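Local coordinates for 3-phosphoshikimate 1-carboxyvinyltransferase (Streptomyces sviceus, PDB 7M0O), which probably catalyses transfer of the enolpyruvyl group of phosphoenolpyruvate to shikimate-3-phosphate in the chorismate pathway, as an EPSP synthase, at residues F84-A89 with G130-T135; R117-D122 with T158-L163. One frame throughout, in Å; residues are numbered along the deposited sequence.

Both contacts are thin and apolar across their segments, burying 82 Å² in contact 1 and 65 Å² in contact 2, with every touching residue buried. Contact 1 sets helix 79-90 against strand 134-139 and the loop before it; contact 2 sets the end of helix 110-118 against helix 155-163. Their centres lie 11 Å apart, and they meet where Phe-84 and Thr-87 of contact 1 pack on Ala-159 of contact 2, with Thr-87 CG2 3.9 Å from Leu-163 CB. Chemistry separates them: beside its packing, contact 1 has a histidine hydrogen-bonded to a helix carbonyl, whereas contact 2 runs from buried leucines to an exposed helix end holding a potassium ion.

Contact 1: residues F84-A89 with G130-T135; sequences FLPTLA and GHHPLT
Pro-86 on helix 79-90 meets His-132 and Leu-134, and the distances grade the contact. Its closest approach is Pro-86 CG to His-132 CE1, 4.0 Å, with the proline carbon at the edge of the imidazole and near its plane. The two side chains cross at about a right angle. Pro-86 CB reaches Leu-134 CD1 less closely, at 4.4 Å. The tighter packing is within the second segment, where Leu-134 CD2 sits 3.6 Å above one face of the His-132 ring, displaced toward its rim. One leucine thus serves two surfaces, CD1 facing the proline and CD2 the imidazole.

The first torsion of His-132, chi1 -73°, turns the ring away from its own carbonyl carbon and toward the helix, where NE2 is hydrogen-bonded to Ala-82 O, one turn before Pro-86. This adds a polar tie to the packing. The proline also kinks the helix, because its N makes no bond to the preceding turn.

Outward, the packing gives way to the side chains of His-131 and Pro-133, the latter after a cis peptide; both are partly exposed and make no contact with 84-89. Leu-134 is backbone-bonded to Phe-98 of strand 95-99. Helix 79-90 links the adjacent parallel strands 70-74 and 95-99, a beta-alpha-beta crossover, and here packs on the four-stranded mixed sheet that also holds strand 134-139.

Contact 2: residues R117-D122 with T158-L163; sequences RDLGVD and TALLLL. With K (potassium ion), chain C.
Leu-119, within the Schellman motif that ends helix 110-118, touches Leu-160 and Leu-163. The motif is defined by Val-121 N bonding to Leu-116 O and Gly-120 N to Arg-117 O, with Gly-120 at positive phi as the C-prime residue.

Leu-119 has chi1 -74° and chi2 168°, a conformation that carries CD1 toward helix 155-163. Leu-119 CD1 alone makes both contacts, lying 4.4 Å from Leu-160 CD2 and from Leu-163 CD2, so the packing is light. The two partners present their methyls differently. Leu-160 keeps the conformation of Leu-119, but its CD1 is the extended branch, and the folded-back CD2 makes the contact although its CB does not point there. Leu-163 holds CG anti to the backbone N (chi1 170°), and its CB already points across. Leu-160 also packs on Ala-115, and Leu-163 on Leu-116, which extends the apolar contact back along helix 110-118.

The polar chemistry lies at the helix end. The Arg-117 guanidinium forms a salt bridge through NH1 with Glu-129, while two backbone carbonyls bind potassium. Arg-117 O, which also accepts the Gly-120 N hydrogen bond, lies 3.0 Å from the ion and Asp-118 O 2.8 Å.

Contact 1: residues F84-A89 with G130-T135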
ATOM      1  N   PHE A  84       7.957 -11.270   6.767  1.00 15.20           N
ATOM      2  CA  PHE A  84       8.324 -11.933   5.516  1.00 14.46           C
ATOM      3  C   PHE A  84       9.661 -12.661   5.610  1.00 13.71           C
ATOM      4  O   PHE A  84       9.821 -13.728   5.012  1.00 12.43           O
ATOM      5  CB  PHE A  84       8.382 -10.923   4.369  1.00 15.11           C
ATOM      6  CG  PHE A  84       7.041 -10.509   3.844  1.00 17.29           C
ATOM      7  CD1 PHE A  84       5.865 -10.941   4.448  1.00 17.48           C
ATOM      8  CD2 PHE A  84       6.954  -9.690   2.726  1.00 14.77           C
ATOM      9  CE1 PHE A  84       4.634 -10.554   3.954  1.00 14.79           C
ATOM     10  CE2 PHE A  84       5.719  -9.290   2.223  1.00 13.55           C
ATOM     11  CZ  PHE A  84       4.558  -9.725   2.835  1.00 17.59           C
ATOM     12  N   LEU A  85      10.657 -12.099   6.298  1.00 11.97           N
ATOM     13  CA  LEU A  85      11.936 -12.803   6.384  1.00 11.49           C
ATOM     14  C   LEU A  85      11.829 -14.143   7.112  1.00 14.50           C
ATOM     15  O   LEU A  85      12.410 -15.123   6.624  1.00 13.03           O
ATOM     16  CB  LEU A  85      13.001 -11.901   7.022  1.00 14.59           C
ATOM     17  CG  LEU A  85      13.619 -10.857   6.094  1.00 14.58           C
ATOM     18  CD1 LEU A  85      14.888 -10.291   6.703  1.00 15.27           C
ATOM     19  CD2 LEU A  85      13.918 -11.430   4.707  1.00 22.47           C
ATOM     20  N   PRO A  86      11.146 -14.265   8.255  1.00 11.63           N
ATOM     21  CA  PRO A  86      10.980 -15.609   8.843  1.00 11.57           C
ATOM     22  C   PRO A  86      10.255 -16.569   7.932  1.00 13.07           C
ATOM     23  O   PRO A  86      10.540 -17.775   7.950  1.00 12.86           O
ATOM     24  CB  PRO A  86      10.179 -15.336  10.117  1.00 12.78           C
ATOM     25  CG  PRO A  86      10.545 -13.905  10.479  1.00 13.34           C
ATOM     26  CD  PRO A  86      10.636 -13.209   9.153  1.00 12.39           C
ATOM     27  N   THR A  87       9.313 -16.061   7.139  1.00 10.52           N
ATOM     28  CA  THR A  87       8.588 -16.911   6.196  1.00 11.17           C
ATOM     29  C   THR A  87       9.516 -17.454   5.112  1.00 10.41           C
ATOM     30  O   THR A  87       9.515 -18.656   4.816  1.00 11.53           O
ATOM     31  CB  THR A  87       7.442 -16.124   5.564  1.00 10.04           C
ATOM     32  OG1 THR A  87       6.537 -15.671   6.570  1.00 14.66           O
ATOM     33  CG2 THR A  87       6.688 -16.989   4.527  1.00 12.89           C
ATOM     34  N   LEU A  88      10.281 -16.568   4.468  1.00 12.25           N
ATOM     35  CA  LEU A  88      11.288 -16.999   3.499  1.00 13.32           C
ATOM     36  C   LEU A  88      12.254 -18.011   4.095  1.00 14.73           C
ATOM     37  O   LEU A  88      12.593 -19.021   3.466  1.00 16.83           O
ATOM     38  CB  LEU A  88      12.081 -15.791   3.007  1.00 15.97           C
ATOM     39  CG  LEU A  88      11.472 -14.986   1.875  1.00 17.39           C
ATOM     40  CD1 LEU A  88      12.199 -13.635   1.798  1.00 18.84           C
ATOM     41  CD2 LEU A  88      11.604 -15.761   0.559  1.00 11.59           C
ATOM     42  N   ALA A  89      12.752 -17.727   5.294  1.00 13.33           N
ATOM     43  CA  ALA A  89      13.708 -18.635   5.912  1.00 11.79           C
ATOM     44  C   ALA A  89      13.070 -19.984   6.209  1.00 15.50           C
ATOM     45  O   ALA A  89      13.716 -21.027   6.045  1.00 13.56           O
ATOM     46  CB  ALA A  89      14.273 -18.011   7.186  1.00 14.80           C
ATOM     47  N   GLY A 130       4.096 -15.652  19.928  1.00 15.70           N
ATOM     48  CA  GLY A 130       3.731 -14.724  18.880  1.00 16.52           C
ATOM     49  C   GLY A 130       4.754 -13.641  18.594  1.00 16.48           C
ATOM     50  O   GLY A 130       4.685 -13.014  17.527  1.00 15.09           O
ATOM     51  N   HIS A 131       5.699 -13.411  19.505  1.00 12.87           N
ATOM     52  CA  HIS A 131       6.597 -12.263  19.432  1.00 13.56           C
ATOM     53  C   HIS A 131       8.004 -12.671  19.000  1.00 11.56           C
ATOM     54  O   HIS A 131       8.454 -13.792  19.248  1.00 13.80           O
ATOM     55  CB  HIS A 131       6.694 -11.568  20.800  1.00 15.74           C
ATOM     56  CG  HIS A 131       5.398 -11.011  21.293  1.00 17.92           C
ATOM     57  ND1 HIS A 131       5.159  -9.658  21.367  1.00 14.35           N
ATOM     58  CD2 HIS A 131       4.274 -11.617  21.747  1.00 17.13           C
ATOM     59  CE1 HIS A 131       3.938  -9.450  21.828  1.00 15.75           C
ATOM     60  NE2 HIS A 131       3.383 -10.622  22.080  1.00 19.40           N
ATOM     61  N   HIS A 132       8.700 -11.740  18.351  1.00 13.89           N
ATOM     62  CA  HIS A 132      10.157 -11.766  18.333  1.00 11.51           C
ATOM     63  C   HIS A 132      10.702 -11.527  19.747  1.00 13.81           C
ATOM     64  O   HIS A 132      10.092 -10.810  20.542  1.00 14.69           O
ATOM     65  CB  HIS A 132      10.697 -10.697  17.381  1.00 13.73           C
ATOM     66  CG  HIS A 132      10.511 -11.043  15.936  1.00 11.08           C
ATOM     67  ND1 HIS A 132      11.386 -11.865  15.257  1.00 17.63           N
ATOM     68  CD2 HIS A 132       9.537 -10.717  15.052  1.00 10.77           C
ATOM     69  CE1 HIS A 132      10.966 -12.018  14.012  1.00 17.35           C
ATOM     70  NE2 HIS A 132       9.846 -11.333  13.862  1.00 11.73           N
ATOM     71  N   PRO A 133      11.862 -12.107  20.087  1.00 12.97           N
ATOM     72  CA  PRO A 133      12.727 -12.940  19.244  1.00 10.00           C
ATOM     73  C   PRO A 133      12.147 -14.338  19.014  1.00 12.58           C
ATOM     74  O   PRO A 133      11.411 -14.868  19.848  1.00 12.60           O
ATOM     75  CB  PRO A 133      14.041 -12.997  20.043  1.00 12.80           C
ATOM     76  CG  PRO A 133      13.633 -12.756  21.450  1.00 13.17           C
ATOM     77  CD  PRO A 133      12.486 -11.799  21.388  1.00 15.97           C
ATOM     78  N   LEU A 134      12.466 -14.914  17.858  1.00 10.84           N
ATOM     79  CA  LEU A 134      12.033 -16.269  17.549  1.00 14.66           C
ATOM     80  C   LEU A 134      13.094 -16.951  16.707  1.00 13.92           C
ATOM     81  O   LEU A 134      13.866 -16.298  15.994  1.00 16.70           O
ATOM     82  CB  LEU A 134      10.685 -16.277  16.828  1.00 14.92           C
ATOM     83  CG  LEU A 134      10.596 -15.463  15.537  1.00 13.61           C
ATOM     84  CD1 LEU A 134      10.961 -16.349  14.331  1.00 18.30           C
ATOM     85  CD2 LEU A 134       9.209 -14.884  15.371  1.00 14.63           C
ATOM     86  N   THR A 135      13.106 -18.273  16.765  1.00 16.04           N
ATOM     87  CA  THR A 135      14.143 -19.063  16.119  1.00 13.23           C
ATOM     88  C   THR A 135      13.494 -20.083  15.192  1.00 13.80           C
ATOM     89  O   THR A 135      12.603 -20.821  15.618  1.00 13.82           O
ATOM     90  CB  THR A 135      15.009 -19.741  17.183  1.00 14.68           C
ATOM     91  OG1 THR A 135      15.654 -18.722  17.963  1.00 18.54           O
ATOM     92  CG2 THR A 135      16.070 -20.641  16.546  1.00 20.38           C
TER

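Contact 2: residues R117-D122 with T158-L163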
ATOM      1  N   ARG A 117       3.795 -23.328  12.082  1.00 13.05           N
ATOM      2  CA  ARG A 117       3.946 -24.515  12.920  1.00 13.36           C
ATOM      3  C   ARG A 117       2.894 -25.578  12.603  1.00 15.00           C
ATOM      4  O   ARG A 117       3.198 -26.781  12.626  1.00 12.66           O
ATOM      5  CB  ARG A 117       3.924 -24.103  14.385  1.00 12.78           C
ATOM      6  CG  ARG A 117       5.219 -23.356  14.783  1.00 11.36           C
ATOM      7  CD  ARG A 117       5.139 -22.874  16.220  1.00 14.07           C
ATOM      8  NE  ARG A 117       4.205 -21.759  16.372  1.00 13.34           N
ATOM      9  CZ  ARG A 117       3.895 -21.202  17.539  1.00 13.83           C
ATOM     10  NH1 ARG A 117       4.466 -21.650  18.653  1.00 16.40           N
ATOM     11  NH2 ARG A 117       3.037 -20.179  17.597  1.00 14.06           N
ATOM     12  N   ASP A 118       1.663 -25.166  12.278  1.00 12.95           N
ATOM     13  CA  ASP A 118       0.685 -26.120  11.754  1.00 11.86           C
ATOM     14  C   ASP A 118       1.248 -26.854  10.538  1.00 15.68           C
ATOM     15  O   ASP A 118       1.007 -28.052  10.358  1.00 14.06           O
ATOM     16  CB  ASP A 118      -0.623 -25.424  11.365  1.00 10.33           C
ATOM     17  CG  ASP A 118      -1.492 -25.059  12.563  1.00 21.48           C
ATOM     18  OD1 ASP A 118      -1.173 -25.481  13.699  1.00 17.30           O
ATOM     19  OD2 ASP A 118      -2.495 -24.324  12.372  1.00 21.97           O
ATOM     20  N   LEU A 119       2.001 -26.139   9.695  1.00 11.15           N
ATOM     21  CA  LEU A 119       2.641 -26.653   8.485  1.00 10.67           C
ATOM     22  C   LEU A 119       3.962 -27.390   8.744  1.00 14.49           C
ATOM     23  O   LEU A 119       4.652 -27.760   7.780  1.00 17.94           O
ATOM     24  CB  LEU A 119       2.899 -25.511   7.503  1.00 15.21           C
ATOM     25  CG  LEU A 119       1.638 -24.994   6.810  1.00 14.04           C
ATOM     26  CD1 LEU A 119       1.916 -23.692   6.074  1.00 13.67           C
ATOM     27  CD2 LEU A 119       1.130 -26.071   5.856  1.00 16.35           C
ATOM     28  N   GLY A 120       4.333 -27.604   9.994  1.00 11.67           N
ATOM     29  CA  GLY A 120       5.472 -28.445  10.304  1.00 13.75           C
ATOM     30  C   GLY A 120       6.783 -27.724  10.513  1.00 14.53           C
ATOM     31  O   GLY A 120       7.822 -28.388  10.611  1.00 16.32           O
ATOM     32  N   VAL A 121       6.778 -26.397  10.571  1.00 11.45           N
ATOM     33  CA  VAL A 121       8.007 -25.650  10.789  1.00 11.37           C
ATOM     34  C   VAL A 121       8.375 -25.711  12.266  1.00  9.98           C
ATOM     35  O   VAL A 121       7.524 -25.530  13.147  1.00 12.54           O
ATOM     36  CB  VAL A 121       7.859 -24.193  10.313  1.00  9.09           C
ATOM     37  CG1 VAL A 121       9.141 -23.406  10.606  1.00 15.32           C
ATOM     38  CG2 VAL A 121       7.556 -24.158   8.807  1.00 11.22           C
ATOM     39  N   ASP A 122       9.646 -25.988  12.535  1.00 11.18           N
ATOM     40  CA  ASP A 122      10.194 -25.907  13.887  1.00 12.83           C
ATOM     41  C   ASP A 122      10.495 -24.441  14.146  1.00 12.28           C
ATOM     42  O   ASP A 122      11.592 -23.957  13.876  1.00 12.86           O
ATOM     43  CB  ASP A 122      11.453 -26.756  14.019  1.00 14.50           C
ATOM     44  CG  ASP A 122      12.038 -26.730  15.423  1.00 18.62           C
ATOM     45  OD1 ASP A 122      11.682 -25.843  16.233  1.00 17.45           O
ATOM     46  OD2 ASP A 122      12.878 -27.609  15.718  1.00 22.69           O
ATOM     47  N   THR A 158      -1.170 -12.861   3.151  1.00 13.93           N
ATOM     48  CA  THR A 158      -0.308 -12.618   2.001  1.00 13.36           C
ATOM     49  C   THR A 158       1.032 -13.335   2.143  1.00 13.27           C
ATOM     50  O   THR A 158       1.551 -13.890   1.164  1.00 11.57           O
ATOM     51  CB  THR A 158      -0.146 -11.105   1.817  1.00 20.58           C
ATOM     52  OG1 THR A 158      -1.311 -10.603   1.149  1.00 20.28           O
ATOM     53  CG2 THR A 158       1.100 -10.753   1.030  1.00 15.61           C
ATOM     54  N   ALA A 159       1.577 -13.390   3.361  1.00 13.09           N
ATOM     55  CA  ALA A 159       2.780 -14.185   3.609  1.00 12.74           C
ATOM     56  C   ALA A 159       2.568 -15.668   3.271  1.00 10.49           C
ATOM     57  O   ALA A 159       3.431 -16.290   2.635  1.00 11.27           O
ATOM     58  CB  ALA A 159       3.220 -14.025   5.069  1.00 13.01           C
ATOM     59  N   LEU A 160       1.426 -16.245   3.674  1.00 14.35           N
ATOM     60  CA  LEU A 160       1.154 -17.651   3.361  1.00 13.37           C
ATOM     61  C   LEU A 160       0.950 -17.865   1.865  1.00 13.75           C
ATOM     62  O   LEU A 160       1.442 -18.853   1.302  1.00 14.50           O
ATOM     63  CB  LEU A 160      -0.075 -18.139   4.132  1.00 18.72           C
ATOM     64  CG  LEU A 160       0.131 -18.374   5.627  1.00 19.09           C
ATOM     65  CD1 LEU A 160      -1.172 -18.817   6.273  1.00 16.21           C
ATOM     66  CD2 LEU A 160       1.261 -19.390   5.880  1.00 20.00           C
ATOM     67  N   LEU A 161       0.222 -16.961   1.197  1.00 12.43           N
ATOM     68  CA  LEU A 161       0.095 -17.059  -0.259  1.00 13.35           C
ATOM     69  C   LEU A 161       1.464 -17.027  -0.928  1.00 11.74           C
ATOM     70  O   LEU A 161       1.770 -17.855  -1.798  1.00 12.13           O
ATOM     71  CB  LEU A 161      -0.788 -15.926  -0.796  1.00 12.00           C
ATOM     72  CG  LEU A 161      -2.280 -16.007  -0.468  1.00 12.16           C
ATOM     73  CD1 LEU A 161      -2.916 -14.617  -0.614  1.00 15.55           C
ATOM     74  CD2 LEU A 161      -2.959 -17.015  -1.391  1.00 16.56           C
ATOM     75  N   LEU A 162       2.318 -16.089  -0.513  1.00 12.91           N
ATOM     76  CA  LEU A 162       3.635 -15.969  -1.125  1.00 10.58           C
ATOM     77  C   LEU A 162       4.488 -17.200  -0.854  1.00 11.36           C
ATOM     78  O   LEU A 162       5.290 -17.600  -1.705  1.00 12.40           O
ATOM     79  CB  LEU A 162       4.320 -14.696  -0.624  1.00  9.82           C
ATOM     80  CG  LEU A 162       3.703 -13.390  -1.158  1.00 13.44           C
ATOM     81  CD1 LEU A 162       4.277 -12.185  -0.431  1.00 13.15           C
ATOM     82  CD2 LEU A 162       3.906 -13.260  -2.635  1.00 12.52           C
ATOM     83  N   LEU A 163       4.299 -17.830   0.310  1.00 12.91           N
ATOM     84  CA  LEU A 163       5.046 -19.047   0.652  1.00 12.53           C
ATOM     85  C   LEU A 163       4.670 -20.235  -0.232  1.00 15.74           C
ATOM     86  O   LEU A 163       5.529 -21.089  -0.518  1.00 12.38           O
ATOM     87  CB  LEU A 163       4.805 -19.381   2.131  1.00 12.45           C
ATOM     88  CG  LEU A 163       5.295 -20.731   2.676  1.00 11.25           C
ATOM     89  CD1 LEU A 163       6.791 -20.757   2.767  1.00 11.84           C
ATOM     90  CD2 LEU A 163       4.688 -21.024   4.042  1.00  9.79           C
TER
HETATM   91  K     K C 502       2.098 -29.547  12.397  1.00 12.68           K